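Local coordinates for protein YJHT (Escherichia coli, PDB 2UVK) that converts the alpha-anomer of N-acetylneuraminate (sialic acid) to the beta-anomer and so speeds the approach to equilibrium between the two, at residues 120-125 / 168-173; 58-63 / 112-117. One frame throughout, in Å; residues are numbered along the deposited sequence.

Contact 1. Residues 120-125 / 168-173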
# COMPACT_ATOMS: atom_id res chain seq x y z
N LYS B 120 -6.86 5.60 -20.66
CA LYS B 120 -6.36 4.85 -19.50
C LYS B 120 -7.36 4.95 -18.36
O LYS B 120 -8.10 5.93 -18.26
CB LYS B 120 -5.00 5.40 -19.04
CG LYS B 120 -3.88 5.19 -20.08
CD LYS B 120 -2.67 6.04 -19.83
CE LYS B 120 -1.63 5.81 -20.95
NZ LYS B 120 -0.30 6.40 -20.62
N ALA B 121 -7.37 3.93 -17.50
CA ALA B 121 -8.20 3.97 -16.31
C ALA B 121 -7.38 4.47 -15.15
O ALA B 121 -6.34 3.92 -14.83
CB ALA B 121 -8.75 2.59 -16.00
N TYR B 122 -7.85 5.54 -14.53
CA TYR B 122 -7.17 6.17 -13.40
C TYR B 122 -7.94 5.82 -12.14
O TYR B 122 -9.17 5.90 -12.11
CB TYR B 122 -7.16 7.68 -13.58
CG TYR B 122 -6.12 8.18 -14.55
CD1 TYR B 122 -4.94 8.76 -14.10
CD2 TYR B 122 -6.30 8.06 -15.91
CE1 TYR B 122 -3.97 9.24 -15.00
CE2 TYR B 122 -5.34 8.49 -16.79
CZ TYR B 122 -4.17 9.07 -16.33
OH TYR B 122 -3.23 9.55 -17.25
N VAL B 123 -7.18 5.48 -11.10
CA VAL B 123 -7.73 4.99 -9.81
C VAL B 123 -7.10 5.77 -8.66
O VAL B 123 -5.89 5.99 -8.63
CB VAL B 123 -7.41 3.49 -9.63
CG1 VAL B 123 -7.84 3.01 -8.24
CG2 VAL B 123 -8.07 2.65 -10.74
N THR B 124 -7.92 6.21 -7.73
CA THR B 124 -7.40 6.75 -6.46
C THR B 124 -8.40 6.44 -5.37
O THR B 124 -9.53 6.03 -5.65
CB THR B 124 -7.08 8.26 -6.54
OG1 THR B 124 -6.34 8.65 -5.38
CG2 THR B 124 -8.31 9.10 -6.74
N GLY B 125 -7.95 6.61 -4.13
CA GLY B 125 -8.81 6.32 -2.98
C GLY B 125 -8.87 4.85 -2.63
O GLY B 125 -8.29 3.99 -3.28
N LYS B 168 -3.95 7.69 -1.16
CA LYS B 168 -3.86 9.04 -1.73
C LYS B 168 -3.17 9.05 -3.09
O LYS B 168 -3.14 10.10 -3.75
CB LYS B 168 -3.12 10.01 -0.78
CG LYS B 168 -1.67 9.74 -0.60
CD LYS B 168 -0.99 10.85 0.22
CE LYS B 168 0.48 10.63 0.39
NZ LYS B 168 1.11 11.87 0.99
N PHE B 169 -2.59 7.92 -3.51
CA PHE B 169 -1.90 7.84 -4.79
C PHE B 169 -2.89 7.79 -5.93
O PHE B 169 -4.01 7.32 -5.78
CB PHE B 169 -0.98 6.63 -4.85
CG PHE B 169 0.16 6.71 -3.90
CD1 PHE B 169 1.29 7.44 -4.23
CD2 PHE B 169 0.13 6.05 -2.68
CE1 PHE B 169 2.36 7.50 -3.38
CE2 PHE B 169 1.19 6.11 -1.83
CZ PHE B 169 2.32 6.86 -2.18
N LEU B 170 -2.43 8.28 -7.08
CA LEU B 170 -3.18 8.18 -8.33
C LEU B 170 -2.46 7.16 -9.20
O LEU B 170 -1.27 7.29 -9.47
CB LEU B 170 -3.22 9.54 -9.04
CG LEU B 170 -4.08 9.63 -10.31
CD1 LEU B 170 -5.53 9.47 -10.02
CD2 LEU B 170 -3.83 10.99 -11.00
N LEU B 171 -3.20 6.13 -9.62
CA LEU B 171 -2.67 5.02 -10.39
C LEU B 171 -3.29 5.06 -11.78
O LEU B 171 -4.44 5.47 -11.93
CB LEU B 171 -3.06 3.69 -9.72
CG LEU B 171 -2.83 3.54 -8.20
CD1 LEU B 171 -3.38 2.16 -7.74
CD2 LEU B 171 -1.39 3.73 -7.83
N SER B 172 -2.54 4.65 -12.80
CA SER B 172 -3.14 4.51 -14.13
C SER B 172 -2.91 3.10 -14.67
O SER B 172 -1.80 2.56 -14.60
CB SER B 172 -2.63 5.58 -15.11
OG SER B 172 -1.24 5.46 -15.37
N PHE B 173 -3.99 2.53 -15.18
CA PHE B 173 -4.00 1.22 -15.81
C PHE B 173 -4.14 1.43 -17.32
O PHE B 173 -5.08 2.09 -17.76
CB PHE B 173 -5.19 0.40 -15.29
CG PHE B 173 -5.50 -0.83 -16.09
CD1 PHE B 173 -4.83 -2.01 -15.88
CD2 PHE B 173 -6.51 -0.80 -17.07
CE1 PHE B 173 -5.14 -3.17 -16.62
CE2 PHE B 173 -6.80 -1.95 -17.78
CZ PHE B 173 -6.11 -3.11 -17.56
O HOH W 1 -6.16 10.90 -3.87

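Contact 2. Residues 58-63 / 112-117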
# COMPACT_ATOMS: atom_id res chain seq x y z
N GLN B 58 -18.46 -2.54 -3.83
CA GLN B 58 -17.53 -1.42 -3.96
C GLN B 58 -16.43 -1.62 -5.01
O GLN B 58 -15.35 -1.03 -4.93
CB GLN B 58 -16.93 -1.01 -2.60
CG GLN B 58 -17.99 -0.59 -1.58
CD GLN B 58 -17.40 -0.00 -0.33
OE1 GLN B 58 -16.62 0.94 -0.40
NE2 GLN B 58 -17.72 -0.58 0.81
N ALA B 59 -16.70 -2.44 -6.03
CA ALA B 59 -15.87 -2.45 -7.24
C ALA B 59 -16.10 -1.18 -8.06
O ALA B 59 -17.05 -0.42 -7.84
CB ALA B 59 -16.21 -3.66 -8.08
N THR B 60 -15.21 -0.97 -9.01
CA THR B 60 -15.42 0.11 -9.99
C THR B 60 -15.29 -0.49 -11.39
O THR B 60 -14.84 -1.62 -11.57
CB THR B 60 -14.37 1.24 -9.87
OG1 THR B 60 -13.06 0.72 -10.10
CG2 THR B 60 -14.45 1.92 -8.49
N SER B 61 -15.70 0.27 -12.39
CA SER B 61 -15.61 -0.20 -13.77
C SER B 61 -15.44 0.96 -14.74
O SER B 61 -15.90 2.06 -14.46
CB SER B 61 -16.85 -1.02 -14.13
OG SER B 61 -18.05 -0.27 -13.94
N ALA B 62 -14.81 0.66 -15.88
CA ALA B 62 -14.52 1.65 -16.91
C ALA B 62 -14.66 1.01 -18.26
O ALA B 62 -14.25 -0.11 -18.44
CB ALA B 62 -13.13 2.15 -16.76
N PHE B 63 -15.27 1.74 -19.20
CA PHE B 63 -15.30 1.33 -20.61
C PHE B 63 -14.17 2.01 -21.32
O PHE B 63 -14.01 3.23 -21.22
CB PHE B 63 -16.60 1.69 -21.32
CG PHE B 63 -17.45 0.52 -21.60
CD1 PHE B 63 -18.66 0.37 -20.96
CD2 PHE B 63 -17.01 -0.49 -22.46
CE1 PHE B 63 -19.43 -0.73 -21.20
CE2 PHE B 63 -17.79 -1.61 -22.70
CZ PHE B 63 -19.00 -1.73 -22.07
N HIS B 112 -12.33 2.91 -3.69
CA HIS B 112 -11.65 3.69 -4.71
C HIS B 112 -12.67 4.29 -5.69
O HIS B 112 -13.84 3.88 -5.77
CB HIS B 112 -10.65 2.82 -5.45
CG HIS B 112 -11.27 1.62 -6.10
ND1 HIS B 112 -12.03 0.70 -5.40
CD2 HIS B 112 -11.24 1.19 -7.39
CE1 HIS B 112 -12.46 -0.22 -6.24
NE2 HIS B 112 -11.98 0.04 -7.44
N VAL B 113 -12.17 5.25 -6.46
CA VAL B 113 -12.90 5.71 -7.63
C VAL B 113 -12.12 5.29 -8.88
O VAL B 113 -10.95 4.92 -8.81
CB VAL B 113 -13.09 7.25 -7.63
CG1 VAL B 113 -13.98 7.67 -6.46
CG2 VAL B 113 -11.75 7.97 -7.66
N THR B 114 -12.79 5.35 -10.03
CA THR B 114 -12.10 5.15 -11.30
C THR B 114 -12.71 6.05 -12.36
O THR B 114 -13.93 6.23 -12.42
CB THR B 114 -12.18 3.66 -11.72
OG1 THR B 114 -11.57 2.86 -10.71
CG2 THR B 114 -11.47 3.38 -13.03
N PHE B 115 -11.82 6.68 -13.14
CA PHE B 115 -12.24 7.48 -14.29
C PHE B 115 -11.33 7.21 -15.48
O PHE B 115 -10.22 6.71 -15.33
CB PHE B 115 -12.26 8.98 -13.95
CG PHE B 115 -10.93 9.57 -13.54
CD1 PHE B 115 -10.17 10.29 -14.44
CD2 PHE B 115 -10.46 9.44 -12.23
CE1 PHE B 115 -8.96 10.86 -14.05
CE2 PHE B 115 -9.25 10.01 -11.86
CZ PHE B 115 -8.49 10.72 -12.78
N VAL B 116 -11.82 7.54 -16.67
CA VAL B 116 -11.06 7.31 -17.91
C VAL B 116 -10.51 8.66 -18.38
O VAL B 116 -11.25 9.65 -18.49
CB VAL B 116 -11.95 6.65 -19.01
CG1 VAL B 116 -11.16 6.45 -20.32
CG2 VAL B 116 -12.51 5.29 -18.53
N HIS B 117 -9.20 8.69 -18.62
CA HIS B 117 -8.55 9.88 -19.19
C HIS B 117 -7.52 9.44 -20.22
O HIS B 117 -6.67 8.59 -19.98
CB HIS B 117 -7.95 10.70 -18.07
CG HIS B 117 -7.17 11.89 -18.53
ND1 HIS B 117 -7.78 13.05 -18.96
CD2 HIS B 117 -5.84 12.10 -18.60
CE1 HIS B 117 -6.84 13.92 -19.30
NE2 HIS B 117 -5.66 13.37 -19.09
O HOH W 2 -15.32 1.72 -4.66
O HOH W 3 -14.63 4.72 -14.56

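Contact 1. Residues 120-125 / 168-173
Tyr-122 has CG anti to its carbonyl carbon (chi1 -79°), and this sets its ring above Ser-172. Leu-170 has CG anti to the backbone N (chi1 -175°), which brings its CG and CD2 to the same ring, while CD1 lies against Thr-124 CB. Ser-172 CB sits over one face of the tyrosine, 4.0 Å from the ring centroid, in a CH-pi contact. Leu-170 CG lies at the ring edge, and Leu-170 CD2 is 4.0 Å from Tyr-122 CD1. A serine in place of this tyrosine would probably leave Ser-172 CB and Leu-170 CD2 without their aromatic partner and open a gap on this face. The other face of the sheet carries Ala-121, Val-123, Leu-171 and Phe-173. There Ala-121 CB meets the edge of the Phe-173 ring, 4.2 Å from CD2. Backbone bonds run both ways between Ala-121 and Phe-173, and between Val-123 and Leu-171. Phe-173 N to Ala-121 O is the straightest, 2.8 Å and 174°. At the far end Thr-124 OG1 donates to Phe-169 O at 2.7 Å, from above the carbonyl plane. A water donates to Thr-124 OG1 and to Lys-168 O, so the hydroxyl gives one bond and accepts another. Lys-168 NZ forms a salt bridge with Glu-185 of the second subunit. This is the antiparallel pairing of the two middle strands in a four-stranded blade of a Kelch beta-propeller.

Contact 2. Residues 58-63 / 112-117
Thr-60 and His-112 approach from opposite directions, and the threonine methyl lies over one face of the imidazole. Thr-60 CG2 is 3.5 Å from the ring centroid, in a CH-pi contact offset toward the rim on the NE2 side. The hydroxyl of the same threonine turns to Thr-114. Thr-60 OG1 and Thr-114 OG1 share a hydrogen bond of 2.7 Å, and the two side chains cross at a slant. Thr-60 OG1 lies between the backbone N and the carbonyl carbon (chi1 61°), which leaves CG2 beside the backbone N and over the ring. His-112 NE2 is hydrogen-bonded to Phe-71 O, which helps fix the rotation of the ring. Further along, Ala-62 CB packs on Val-116 CG2 at 3.7 Å.

The two strands run parallel, but their axes are 6.7 Å apart, and side chains and water fill the space between them. One water donates to Gln-58 O at 2.8 Å and to His-112 O. A second donates to Ser-61 O at 2.9 Å and, weakly, to Thr-114 O. The strand residues find their backbone partners in their own sheets. Thr-60 and Ala-62 bond to Phe-71 and Tyr-69 of strand 67-71, while strand 112-117 pairs with strand 120-125. The contact therefore joins the innermost strands of two adjacent four-stranded blades of the propeller.

In the fold
Strand 112-117 links the two contacts, whose centres are 9 Å apart. In contact 2 it faces strand 60-64 of the preceding sheet. It also pairs with strand 120-125, which contact 1 joins to strand 169-174. Tyr-122 N lies 2.8 Å from Phe-115 O, and Thr-124 O lies 2.9 Å from Val-113 N, both probable hydrogen bonds. Contact 1 thus lies within one sheet, and contact 2 bridges two sheets. The side chain of Glu-209, the predicted proton acceptor, is about 7 Å from that of Gln-58 in contact 2 and about 10 Å from Gly-125 in contact 1.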